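Local coordinates for protein 7,8-dihydro-6-hydroxymethylpterin pyrophosphokinase-dihydropteroate synthase (Plasmodium falciparum, PDB 6JWY) that probably catalyses two successive steps of folate synthesis, pyrophosphorylation of 6-hydroxymethyl-7,8-dihydropterin by ATP and condensation of the product with 4-aminobenzoate, at residues 50-55 with 164-169; 325-330 with 351-356; 376-381 with 571-576. The protein carries 1 engineered substitution. All coordinates share one frame; numbering follows the deposited sequence.

In the fold
The three contacts run from one active site toward the other. Interaction 1 pairs two strands of an antiparallel sheet, and interaction 2 packs two helices beside it; their centres lie about 14 Å apart, and Asn165 OD1 comes within 3.5 Å of Ser328 OG. Both border the pterin PH2, Asn165 bonding to its N7 and O8 and the guanidinium face of Arg326 lying against C3. Interaction 3 lies about 14 Å from interaction 1, centre to centre, and touches it where Leu54 CD2 meets Val377 CG2 at 4.2 Å. Its strand 572-575 leads to Asp575, which binds the inhibitor-derived CKL in the second pterin pocket. Interactions 2 and 3 remain about 14 Å apart at their nearest atoms.

Interaction 1: residues 50-55 with 164-169; sequences NTSYLY and YNLTVV. With PH2 (2-amino-6-hydroxymethyl-7,8-dihydro-3H-pteridin-4-one), chain D.
Tyr55 and Asn165 form an antiparallel hydrogen-bonded pair, Tyr55 N giving a bond of 2.9 Å to Asn165 O and Asn165 N one of 2.8 Å to Tyr55 O. At the far end Asn50 and Val169 pair less evenly: Val169 N reaches Asn50 O at 2.8 Å, whereas the return bond from Asn50 N is weak. Between them the register slips by one residue, and Ser52 bridges the slip. Its OG, held between the backbone N and the carbonyl carbon (chi1 71°), accepts an almost straight bond (179°) from Thr167 N at 3.0 Å and donates to Tyr53 O, standing in for a main-chain carbonyl. Leu166 CD1 closes tightly on Ser52 O, at 3.4 Å. The looser side is at Tyr53, whose side chain turns away from strand 163-172 toward Arg569, Tyr600 and Pro601. On the face shared with Tyr55, the Asn165 amide reads the pterin: ND2 donates to PH2 O8 at 3.0 Å and OD1 accepts from PH2 N7 at 3.1 Å. Thr57 OG1 also bonds to OD1, which should fix the amide's rotation. This pair of amide hydrogen bonds, in the middle of the antiparallel sheet, belongs to the pterin pocket of the HPPK fold.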
loop_
_atom_site.group_PDB
_atom_site.type_symbol
_atom_site.label_atom_id
_atom_site.label_comp_id
_atom_site.label_asym_id
_atom_site.label_seq_id
_atom_site.Cartn_x
_atom_site.Cartn_y
_atom_site.Cartn_z
ATOM N N ASN A 50 -2.772 -2.168 35.507
ATOM C CA ASN A 50 -3.109 -1.890 34.116
ATOM C C ASN A 50 -2.508 -0.542 33.721
ATOM O O ASN A 50 -2.244 0.310 34.569
ATOM C CB ASN A 50 -4.618 -1.989 33.869
ATOM C CG ASN A 50 -4.992 -2.376 32.453
ATOM O OD1 ASN A 50 -4.250 -2.100 31.506
ATOM N ND2 ASN A 50 -6.176 -2.953 32.284
ATOM N N THR A 51 -2.236 -0.377 32.428
ATOM C CA THR A 51 -1.799 0.899 31.896
ATOM C C THR A 51 -2.315 1.009 30.471
ATOM O O THR A 51 -2.587 -0.012 29.833
ATOM C CB THR A 51 -0.272 1.017 31.830
ATOM O OG1 THR A 51 0.258 -0.196 31.289
ATOM C CG2 THR A 51 0.387 1.344 33.150
ATOM N N SER A 52 -2.421 2.250 29.969
ATOM C CA SER A 52 -2.856 2.446 28.599
ATOM C C SER A 52 -1.603 2.583 27.754
ATOM O O SER A 52 -0.504 2.509 28.290
ATOM C CB SER A 52 -3.728 3.675 28.505
ATOM O OG SER A 52 -2.956 4.861 28.683
ATOM N N TYR A 53 -1.759 2.813 26.447
ATOM C CA TYR A 53 -0.649 3.373 25.688
ATOM C C TYR A 53 -0.335 4.790 26.178
ATOM O O TYR A 53 -1.099 5.415 26.922
ATOM C CB TYR A 53 -0.916 3.310 24.186
ATOM C CG TYR A 53 -0.870 1.908 23.653
ATOM C CD1 TYR A 53 0.335 1.323 23.292
ATOM C CD2 TYR A 53 -2.019 1.133 23.569
ATOM C CE1 TYR A 53 0.387 0.031 22.793
ATOM C CE2 TYR A 53 -1.982 -0.159 23.076
ATOM C CZ TYR A 53 -0.775 -0.721 22.708
ATOM O OH TYR A 53 -0.745 -2.023 22.286
ATOM N N LEU A 54 0.844 5.254 25.774
ATOM C CA LEU A 54 1.236 6.641 25.849
ATOM C C LEU A 54 0.637 7.366 24.640
ATOM O O LEU A 54 0.637 6.836 23.520
ATOM C CB LEU A 54 2.760 6.601 25.805
ATOM C CG LEU A 54 3.515 7.826 26.304
ATOM C CD1 LEU A 54 2.796 8.471 27.475
ATOM C CD2 LEU A 54 4.928 7.412 26.694
ATOM N N TYR A 55 0.067 8.557 24.872
ATOM C CA TYR A 55 -0.450 9.335 23.748
ATOM C C TYR A 55 0.075 10.772 23.725
ATOM O O TYR A 55 0.246 11.427 24.766
ATOM C CB TYR A 55 -1.977 9.331 23.666
ATOM C CG TYR A 55 -2.592 7.976 23.439
ATOM C CD1 TYR A 55 -2.832 7.119 24.499
ATOM C CD2 TYR A 55 -2.979 7.564 22.166
ATOM C CE1 TYR A 55 -3.401 5.869 24.290
ATOM C CE2 TYR A 55 -3.569 6.328 21.943
ATOM C CZ TYR A 55 -3.773 5.461 23.011
ATOM O OH TYR A 55 -4.340 4.216 22.823
ATOM N N TYR A 164 1.302 14.815 26.819
ATOM C CA TYR A 164 1.646 13.401 26.798
ATOM C C TYR A 164 0.901 12.685 27.913
ATOM O O TYR A 164 1.223 12.878 29.085
ATOM C CB TYR A 164 3.165 13.224 26.786
ATOM C CG TYR A 164 3.701 13.897 25.559
ATOM C CD1 TYR A 164 3.892 15.274 25.551
ATOM C CD2 TYR A 164 3.835 13.198 24.370
ATOM C CE1 TYR A 164 4.292 15.934 24.400
ATOM C CE2 TYR A 164 4.254 13.843 23.219
ATOM C CZ TYR A 164 4.470 15.213 23.235
ATOM O OH TYR A 164 4.852 15.846 22.095
ATOM N N ASN A 165 -0.077 11.850 27.528
ATOM C CA ASN A 165 -0.990 11.242 28.486
ATOM C C ASN A 165 -0.777 9.739 28.648
ATOM O O ASN A 165 -0.308 9.039 27.748
ATOM C CB ASN A 165 -2.444 11.478 28.097
ATOM C CG ASN A 165 -2.844 12.928 28.268
ATOM O OD1 ASN A 165 -3.094 13.624 27.278
ATOM N ND2 ASN A 165 -2.882 13.398 29.508
ATOM N N LEU A 166 -1.251 9.250 29.798
ATOM C CA LEU A 166 -1.167 7.853 30.184
ATOM C C LEU A 166 -2.174 7.596 31.300
ATOM O O LEU A 166 -2.266 8.413 32.212
ATOM C CB LEU A 166 0.259 7.651 30.708
ATOM C CG LEU A 166 0.540 6.270 31.279
ATOM C CD1 LEU A 166 0.080 5.219 30.288
ATOM C CD2 LEU A 166 2.020 6.110 31.559
ATOM N N THR A 167 -2.927 6.491 31.230
ATOM C CA THR A 167 -3.712 6.091 32.396
ATOM C C THR A 167 -3.179 4.790 33.001
ATOM O O THR A 167 -2.473 4.026 32.343
ATOM C CB THR A 167 -5.209 5.915 32.107
ATOM O OG1 THR A 167 -5.388 4.965 31.060
ATOM C CG2 THR A 167 -5.933 7.206 31.803
ATOM N N VAL A 168 -3.595 4.527 34.245
ATOM C CA VAL A 168 -3.023 3.494 35.104
ATOM C C VAL A 168 -4.163 2.938 35.951
ATOM O O VAL A 168 -4.992 3.695 36.445
ATOM C CB VAL A 168 -1.945 4.103 36.031
ATOM C CG1 VAL A 168 -1.304 3.069 36.921
ATOM C CG2 VAL A 168 -0.865 4.838 35.268
ATOM N N VAL A 169 -4.195 1.627 36.153
ATOM C CA VAL A 169 -5.033 1.095 37.213
ATOM C C VAL A 169 -4.145 0.648 38.374
ATOM O O VAL A 169 -3.160 -0.077 38.178
ATOM C CB VAL A 169 -5.955 -0.031 36.714
ATOM C CG1 VAL A 169 -6.821 -0.606 37.832
ATOM C CG2 VAL A 169 -6.817 0.450 35.566
HETATM N N1 PH2 D . -4.740 18.670 30.891
HETATM C C2 PH2 D . -5.308 19.863 31.117
HETATM C C3 PH2 D . -6.045 20.662 30.087
HETATM N N4 PH2 D . -6.065 20.046 28.770
HETATM N N5 PH2 D . -5.558 18.280 27.292
HETATM C C6 PH2 D . -4.997 17.098 27.050
HETATM N N6 PH2 D . -5.047 16.556 25.826
HETATM N N7 PH2 D . -4.344 16.394 28.032
HETATM C C8 PH2 D . -4.236 16.875 29.315
HETATM O O8 PH2 D . -3.628 16.192 30.153
HETATM C C9 PH2 D . -4.822 18.129 29.589
HETATM C C10 PH2 D . -5.485 18.817 28.542
HETATM C C11 PH2 D . -5.207 20.458 32.498
HETATM O O4 PH2 D . -4.123 19.947 33.252
#

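Interaction 2: residues 325-330 with 351-356. With PH2 (2-amino-6-hydroxymethyl-7,8-dihydro-3H-pteridin-4-one), chain D.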
loop_
_atom_site.group_PDB
_atom_site.type_symbol
_atom_site.label_atom_id
_atom_site.label_comp_id
_atom_site.label_asym_id
_atom_site.label_seq_id
_atom_site.Cartn_x
_atom_site.Cartn_y
_atom_site.Cartn_z
ATOM N N HIS A 325 -15.530 14.232 29.036
ATOM C CA HIS A 325 -15.483 15.448 28.231
ATOM C C HIS A 325 -14.184 15.568 27.442
ATOM O O HIS A 325 -14.113 16.348 26.495
ATOM C CB HIS A 325 -15.645 16.702 29.111
ATOM C CG HIS A 325 -17.008 16.796 29.717
ATOM N ND1 HIS A 325 -18.161 16.715 28.952
ATOM C CD2 HIS A 325 -17.415 16.910 30.999
ATOM C CE1 HIS A 325 -19.215 16.775 29.742
ATOM N NE2 HIS A 325 -18.786 16.904 31.003
ATOM N N ARG A 326 -13.155 14.810 27.840
ATOM C CA ARG A 326 -11.831 14.976 27.264
ATOM C C ARG A 326 -11.456 13.753 26.430
ATOM O O ARG A 326 -11.369 12.643 26.939
ATOM C CB ARG A 326 -10.829 15.202 28.388
ATOM C CG ARG A 326 -10.252 16.599 28.381
ATOM C CD ARG A 326 -9.272 16.727 29.516
ATOM N NE ARG A 326 -9.339 18.090 30.014
ATOM C CZ ARG A 326 -8.792 18.492 31.147
ATOM N NH1 ARG A 326 -8.132 17.630 31.903
ATOM N NH2 ARG A 326 -8.910 19.754 31.516
ATOM N N TYR A 327 -11.219 13.962 25.139
ATOM C CA TYR A 327 -10.882 12.851 24.267
ATOM C C TYR A 327 -9.702 12.050 24.836
ATOM O O TYR A 327 -9.765 10.824 24.922
ATOM C CB TYR A 327 -10.564 13.345 22.851
ATOM C CG TYR A 327 -10.209 12.222 21.913
ATOM C CD1 TYR A 327 -11.141 11.241 21.598
ATOM C CD2 TYR A 327 -8.945 12.116 21.361
ATOM C CE1 TYR A 327 -10.835 10.192 20.748
ATOM C CE2 TYR A 327 -8.629 11.082 20.491
ATOM C CZ TYR A 327 -9.575 10.117 20.192
ATOM O OH TYR A 327 -9.290 9.077 19.357
ATOM N N SER A 328 -8.622 12.758 25.198
ATOM C CA SER A 328 -7.371 12.129 25.552
ATOM C C SER A 328 -7.604 11.145 26.697
ATOM O O SER A 328 -6.958 10.097 26.756
ATOM C CB SER A 328 -6.334 13.164 25.908
ATOM O OG SER A 328 -6.622 13.783 27.154
ATOM N N ILE A 329 -8.557 11.476 27.578
ATOM C CA ILE A 329 -8.870 10.623 28.713
ATOM C C ILE A 329 -9.623 9.391 28.232
ATOM O O ILE A 329 -9.308 8.293 28.664
ATOM C CB ILE A 329 -9.620 11.396 29.816
ATOM C CG1 ILE A 329 -8.670 12.338 30.566
ATOM C CG2 ILE A 329 -10.350 10.438 30.752
ATOM C CD1 ILE A 329 -9.359 13.251 31.553
ATOM N N LEU A 330 -10.603 9.553 27.334
ATOM C CA LEU A 330 -11.355 8.385 26.884
ATOM C C LEU A 330 -10.435 7.482 26.051
ATOM O O LEU A 330 -10.542 6.247 26.082
ATOM C CB LEU A 330 -12.597 8.816 26.092
ATOM C CG LEU A 330 -13.782 9.359 26.911
ATOM C CD1 LEU A 330 -14.719 10.186 26.044
ATOM C CD2 LEU A 330 -14.570 8.272 27.628
ATOM N N CYS A 351 -18.206 2.594 24.284
ATOM C CA CYS A 351 -19.283 3.265 23.573
ATOM C C CYS A 351 -19.033 4.767 23.614
ATOM O O CYS A 351 -19.005 5.421 22.571
ATOM C CB CYS A 351 -20.676 2.818 24.008
ATOM S SG CYS A 351 -21.224 1.317 23.144
ATOM N N LEU A 352 -18.738 5.280 24.814
ATOM C CA LEU A 352 -18.387 6.685 24.955
ATOM C C LEU A 352 -17.296 7.054 23.951
ATOM O O LEU A 352 -17.454 8.019 23.203
ATOM C CB LEU A 352 -17.978 6.995 26.401
ATOM C CG LEU A 352 -19.107 7.021 27.439
ATOM C CD1 LEU A 352 -18.617 7.528 28.790
ATOM C CD2 LEU A 352 -20.267 7.885 26.976
ATOM N N TYR A 353 -16.203 6.271 23.922
ATOM C CA TYR A 353 -15.066 6.591 23.064
ATOM C C TYR A 353 -15.499 6.667 21.600
ATOM O O TYR A 353 -15.092 7.591 20.895
ATOM C CB TYR A 353 -13.884 5.630 23.257
ATOM C CG TYR A 353 -12.803 5.789 22.217
ATOM C CD1 TYR A 353 -11.878 6.818 22.296
ATOM C CD2 TYR A 353 -12.712 4.926 21.132
ATOM C CE1 TYR A 353 -10.896 6.986 21.331
ATOM C CE2 TYR A 353 -11.739 5.078 20.152
ATOM C CZ TYR A 353 -10.825 6.113 20.253
ATOM O OH TYR A 353 -9.871 6.296 19.284
ATOM N N ASN A 354 -16.293 5.675 21.163
ATOM C CA ASN A 354 -16.676 5.504 19.770
ATOM C C ASN A 354 -17.556 6.673 19.355
ATOM O O ASN A 354 -17.359 7.260 18.288
ATOM C CB ASN A 354 -17.447 4.200 19.569
ATOM C CG ASN A 354 -16.544 2.989 19.468
ATOM O OD1 ASN A 354 -15.361 3.117 19.139
ATOM N ND2 ASN A 354 -17.094 1.816 19.741
ATOM N N LYS A 355 -18.522 6.985 20.233
ATOM C CA LYS A 355 -19.462 8.068 20.014
ATOM C C LYS A 355 -18.667 9.347 19.814
ATOM O O LYS A 355 -18.862 10.032 18.818
ATOM C CB LYS A 355 -20.527 8.139 21.113
ATOM C CG LYS A 355 -21.628 7.090 20.983
ATOM C CD LYS A 355 -22.678 7.107 22.076
ATOM C CE LYS A 355 -23.544 5.861 22.085
ATOM N NZ LYS A 355 -24.833 6.042 21.371
ATOM N N TYR A 356 -17.718 9.610 20.711
ATOM C CA TYR A 356 -16.898 10.809 20.612
ATOM C C TYR A 356 -16.224 10.905 19.243
ATOM O O TYR A 356 -16.147 11.986 18.665
ATOM C CB TYR A 356 -15.864 10.822 21.733
ATOM C CG TYR A 356 -15.361 12.186 22.119
ATOM C CD1 TYR A 356 -14.553 12.926 21.262
ATOM C CD2 TYR A 356 -15.656 12.720 23.364
ATOM C CE1 TYR A 356 -14.071 14.175 21.622
ATOM C CE2 TYR A 356 -15.183 13.968 23.739
ATOM C CZ TYR A 356 -14.389 14.689 22.869
ATOM O OH TYR A 356 -13.906 15.903 23.248
HETATM N N1 PH2 D . -4.740 18.670 30.891
HETATM C C2 PH2 D . -5.308 19.863 31.117
HETATM C C3 PH2 D . -6.045 20.662 30.087
HETATM N N4 PH2 D . -6.065 20.046 28.770
HETATM N N5 PH2 D . -5.558 18.280 27.292
HETATM C C6 PH2 D . -4.997 17.098 27.050
HETATM N N6 PH2 D . -5.047 16.556 25.826
HETATM N N7 PH2 D . -4.344 16.394 28.032
HETATM C C8 PH2 D . -4.236 16.875 29.315
HETATM O O8 PH2 D . -3.628 16.192 30.153
HETATM C C9 PH2 D . -4.822 18.129 29.589
HETATM C C10 PH2 D . -5.485 18.817 28.542
HETATM C C11 PH2 D . -5.207 20.458 32.498
HETATM O O4 PH2 D . -4.123 19.947 33.252
#
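Helix 327-336, with Arg326 at its N-cap, meets helix 349-362 most closely at Leu330 and Tyr353, whose CA atoms are 5.6 Å apart, and the backbones separate to 7.3 Å between the CA atoms of Tyr327 and Tyr356. Three tyrosines fill the space as an aromatic cluster. Tyr327 and Tyr353 each send their rings out anti to the backbone N (chi1 180° and 170°), which carries both rings across the gap between the helices, where they meet rim to rim with planes only 23° apart. Their CE1 atoms approach to 3.3 Å, and the two hydroxyls share a hydrogen bond of 2.8 Å between Tyr327 OH and Tyr353 OH, in which either may donate. Tyr356 instead lies with one face over Tyr327 CA, and its CE1 packs against Tyr327 CB at 3.8 Å; His325 O lies at the ring's edge, near its plane, and Tyr356 OH bonds weakly to Glu60. The side chains of Leu330 and Tyr356 cross at roughly a right angle, Leu330 CD1 touching Tyr356 CD2, while Leu330 CD2 sits 3.8 Å from Leu352 CB. Just ahead of the helix, Arg326 takes no part in the helix packing but turns its guanidinium face to the pterin, NH2 lying 3.3 Å from PH2 C3; it also binds ATP. Glu60 receives the backbone N-H groups of Tyr327 and Ser328. The chemistry is thus divided: apolar and aromatic contacts join the helices, one hydroxyl pair, Tyr327 with Tyr353, ties two of the three tyrosine tips, and the cationic Arg326 faces both substrates, where it would be expected to favour the nucleotide's negative charge.

Interaction 3: residues 376-381 with 571-576. With CKL (4-[(2-azanyl-4-oxidanylidene-7,8-dihydro-3~{H}-pteridin-6-yl)methylamino]-~{N}-(5,6-dimethoxypyrimidin-4-yl)benzenesulfonamide), chain C.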
loop_
_atom_site.group_PDB
_atom_site.type_symbol
_atom_site.label_atom_id
_atom_site.label_comp_id
_atom_site.label_asym_id
_atom_site.label_seq_id
_atom_site.Cartn_x
_atom_site.Cartn_y
_atom_site.Cartn_z
ATOM N N TYR A 376 4.588 3.933 21.344
ATOM C CA TYR A 376 5.283 2.839 22.009
ATOM C C TYR A 376 6.702 3.296 22.324
ATOM O O TYR A 376 7.114 4.364 21.874
ATOM C CB TYR A 376 5.276 1.595 21.133
ATOM C CG TYR A 376 6.111 1.689 19.889
ATOM C CD1 TYR A 376 5.677 2.427 18.804
ATOM C CD2 TYR A 376 7.319 1.039 19.777
ATOM C CE1 TYR A 376 6.432 2.524 17.646
ATOM C CE2 TYR A 376 8.081 1.120 18.623
ATOM C CZ TYR A 376 7.648 1.875 17.551
ATOM O OH TYR A 376 8.395 2.003 16.406
ATOM N N VAL A 377 7.453 2.505 23.108
ATOM C CA VAL A 377 8.739 2.970 23.621
ATOM C C VAL A 377 9.743 1.819 23.625
ATOM O O VAL A 377 9.545 0.818 24.316
ATOM C CB VAL A 377 8.615 3.542 25.044
ATOM C CG1 VAL A 377 9.985 3.710 25.678
ATOM C CG2 VAL A 377 7.810 4.836 25.104
ATOM N N LEU A 378 10.847 2.001 22.894
ATOM C CA LEU A 378 11.820 0.943 22.711
ATOM C C LEU A 378 12.860 1.005 23.820
ATOM O O LEU A 378 13.267 -0.023 24.365
ATOM C CB LEU A 378 12.471 1.136 21.348
ATOM C CG LEU A 378 11.558 0.809 20.170
ATOM C CD1 LEU A 378 12.310 1.037 18.872
ATOM C CD2 LEU A 378 11.084 -0.637 20.258
ATOM N N LYS A 379 13.276 2.226 24.144
ATOM C CA LYS A 379 14.271 2.430 25.170
ATOM C C LYS A 379 13.813 3.559 26.077
ATOM O O LYS A 379 13.233 3.309 27.130
ATOM C CB LYS A 379 15.617 2.730 24.523
ATOM C CG LYS A 379 16.753 2.914 25.511
ATOM C CD LYS A 379 17.992 3.294 24.770
ATOM C CE LYS A 379 19.152 3.632 25.672
ATOM N NZ LYS A 379 20.403 3.690 24.876
ATOM N N ASP A 380 14.045 4.800 25.639
ATOM C CA ASP A 380 13.824 5.949 26.502
ATOM C C ASP A 380 13.173 7.094 25.732
ATOM O O ASP A 380 12.923 8.146 26.313
ATOM C CB ASP A 380 15.110 6.368 27.214
ATOM C CG ASP A 380 16.274 6.635 26.278
ATOM O OD1 ASP A 380 16.068 6.655 25.009
ATOM O OD2 ASP A 380 17.393 6.806 26.820
ATOM N N ARG A 381 12.879 6.875 24.445
ATOM C CA ARG A 381 12.313 7.936 23.633
ATOM C C ARG A 381 10.957 7.514 23.076
ATOM O O ARG A 381 10.603 6.338 23.064
ATOM C CB ARG A 381 13.307 8.322 22.528
ATOM C CG ARG A 381 14.483 9.149 23.028
ATOM C CD ARG A 381 15.671 9.203 22.090
ATOM N NE ARG A 381 15.458 10.073 20.938
ATOM C CZ ARG A 381 15.603 11.398 20.960
ATOM N NH1 ARG A 381 15.959 12.007 22.082
ATOM N NH2 ARG A 381 15.390 12.109 19.864
ATOM N N ARG A 571 5.382 -0.637 26.178
ATOM C CA ARG A 571 6.713 -1.207 26.068
ATOM C C ARG A 571 6.685 -2.637 25.545
ATOM O O ARG A 571 7.719 -3.314 25.566
ATOM C CB ARG A 571 7.440 -1.126 27.412
ATOM C CG ARG A 571 8.012 0.261 27.672
ATOM C CD ARG A 571 8.893 0.245 28.906
ATOM N NE ARG A 571 9.509 1.534 29.198
ATOM C CZ ARG A 571 10.648 1.937 28.656
ATOM N NH1 ARG A 571 11.279 1.171 27.784
ATOM N NH2 ARG A 571 11.134 3.120 28.961
ATOM N N ILE A 572 5.518 -3.089 25.065
ATOM C CA ILE A 572 5.358 -4.481 24.692
ATOM C C ILE A 572 5.170 -4.573 23.192
ATOM O O ILE A 572 4.256 -3.973 22.659
ATOM C CB ILE A 572 4.171 -5.097 25.462
ATOM C CG1 ILE A 572 4.498 -5.180 26.950
ATOM C CG2 ILE A 572 3.792 -6.453 24.903
ATOM C CD1 ILE A 572 3.296 -5.441 27.799
ATOM N N LEU A 573 5.974 -5.392 22.530
ATOM C CA LEU A 573 5.886 -5.549 21.082
ATOM C C LEU A 573 5.397 -6.953 20.760
ATOM O O LEU A 573 5.758 -7.913 21.464
ATOM C CB LEU A 573 7.264 -5.272 20.473
ATOM C CG LEU A 573 7.897 -3.970 20.977
ATOM C CD1 LEU A 573 9.405 -4.066 21.093
ATOM C CD2 LEU A 573 7.495 -2.781 20.116
ATOM N N PHE A 574 4.548 -7.037 19.726
ATOM C CA PHE A 574 3.907 -8.265 19.276
ATOM C C PHE A 574 4.712 -8.833 18.107
ATOM O O PHE A 574 5.132 -8.093 17.198
ATOM C CB PHE A 574 2.507 -7.986 18.717
ATOM C CG PHE A 574 1.427 -7.626 19.701
ATOM C CD1 PHE A 574 1.496 -6.453 20.463
ATOM C CD2 PHE A 574 0.296 -8.421 19.825
ATOM C CE1 PHE A 574 0.495 -6.113 21.372
ATOM C CE2 PHE A 574 -0.692 -8.107 20.742
ATOM C CZ PHE A 574 -0.594 -6.961 21.513
ATOM N N ASP A 575 4.852 -10.164 18.099
ATOM C CA ASP A 575 5.523 -10.846 17.011
ATOM C C ASP A 575 4.802 -12.167 16.788
ATOM O O ASP A 575 4.709 -12.991 17.688
ATOM C CB ASP A 575 7.033 -10.936 17.271
ATOM C CG ASP A 575 7.840 -11.603 16.156
ATOM O OD1 ASP A 575 7.214 -12.120 15.177
ATOM O OD2 ASP A 575 9.110 -11.650 16.293
ATOM N N ILE A 576 4.283 -12.341 15.570
ATOM C CA ILE A 576 3.521 -13.515 15.172
ATOM C C ILE A 576 4.421 -14.739 15.024
ATOM O O ILE A 576 3.901 -15.812 14.735
ATOM C CB ILE A 576 2.887 -13.233 13.800
ATOM C CG1 ILE A 576 4.003 -13.047 12.759
ATOM C CG2 ILE A 576 1.954 -12.030 13.915
ATOM C CD1 ILE A 576 3.585 -12.416 11.442
HETATM C C2 CKL C . 11.829 -12.800 17.138
HETATM C C4 CKL C . 11.581 -14.003 15.118
HETATM C C5 CKL C . 12.835 -14.734 15.344
HETATM C C6 CKL C . 13.514 -14.374 16.601
HETATM O O24 CKL C . 11.651 -21.771 9.054
HETATM S S21 CKL C . 13.079 -21.553 9.160
HETATM O O23 CKL C . 13.469 -20.915 7.944
HETATM N N22 CKL C . 14.035 -22.862 9.275
HETATM C C25 CKL C . 13.622 -24.138 9.482
HETATM C C30 CKL C . 14.572 -25.152 9.495
HETATM O O31 CKL C . 15.904 -24.872 9.306
HETATM C C32 CKL C . 16.783 -24.717 10.425
HETATM C C29 CKL C . 14.148 -26.457 9.683
HETATM O O33 CKL C . 15.065 -27.486 9.693
HETATM C C34 CKL C . 14.796 -28.750 9.063
HETATM N N28 CKL C . 12.825 -26.701 9.865
HETATM C C27 CKL C . 11.919 -25.705 9.854
HETATM N N26 CKL C . 12.305 -24.436 9.660
HETATM C C18 CKL C . 13.421 -20.744 10.507
HETATM C C17 CKL C . 14.652 -20.090 10.593
HETATM C C16 CKL C . 14.970 -19.396 11.753
HETATM C C19 CKL C . 12.529 -20.725 11.593
HETATM C C20 CKL C . 12.857 -20.024 12.755
HETATM C C15 CKL C . 14.075 -19.336 12.826
HETATM N N14 CKL C . 14.395 -18.625 13.962
HETATM C C13 CKL C . 15.252 -17.435 14.071
HETATM C C8 CKL C . 14.526 -16.346 14.851
HETATM C C9 CKL C . 15.243 -16.004 16.103
HETATM N N10 CKL C . 14.645 -14.994 16.916
HETATM N N1 CKL C . 13.004 -13.414 17.441
HETATM N N7 CKL C . 13.351 -15.693 14.497
HETATM O O12 CKL C . 10.919 -14.218 14.077
HETATM N N3 CKL C . 11.147 -13.101 16.023
HETATM N N11 CKL C . 11.304 -11.899 17.990
#
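Arg571 and Val377 meet where the chain enters strand 572-575, and the long side chain of Arg571 reaches from there along the 376-381 loop. CB carries the chain off the backbone, and CG runs past the carbonyl of Val377, 3.7 Å from Val377 O. The chain then stays extended through CD to NE (chi3 178°), passing beside the Val377 side chain. NE makes a salt bridge with Glu35 of helix 30-44, which pins the side chain from outside the two segments. The turn about the CD-NE bond (chi4 -86°) swings the guanidinium out of the line of the chain, and this presents one guanidinium face to Val377 CG1, which rests on it 3.3 Å above the plane, toward the rim. The outer edge, made by NH1 and NH2, closes on a single atom: Lys379 O accepts from NH1 at 3.0 Å and from NH2 at 2.8 Å, both bonds lying near the guanidinium plane. NH1 also reaches Ser525 OG, so bonds hold all three nitrogens and should leave the group little freedom to rotate. A separate apolar contact is made by Leu573, whose CD2 comes 3.8 Å from Tyr376 CD2 and whose CD1 comes 3.9 Å from Leu378 CD2; the side chains cross at about right angles. Two residues further along, Asp575 OD2 accepts from CKL N11 at 2.8 Å and also from CKL N3. Strand 572-575 lies next to parallel strand 525-529 in the TIM-barrel-like pterin-binding unit, with helix 547-564 packed on Ile572 and Phe574, while the loop between strands 373-376 and 383-384 comes from the antiparallel sheet, so the contact joins these two sheets.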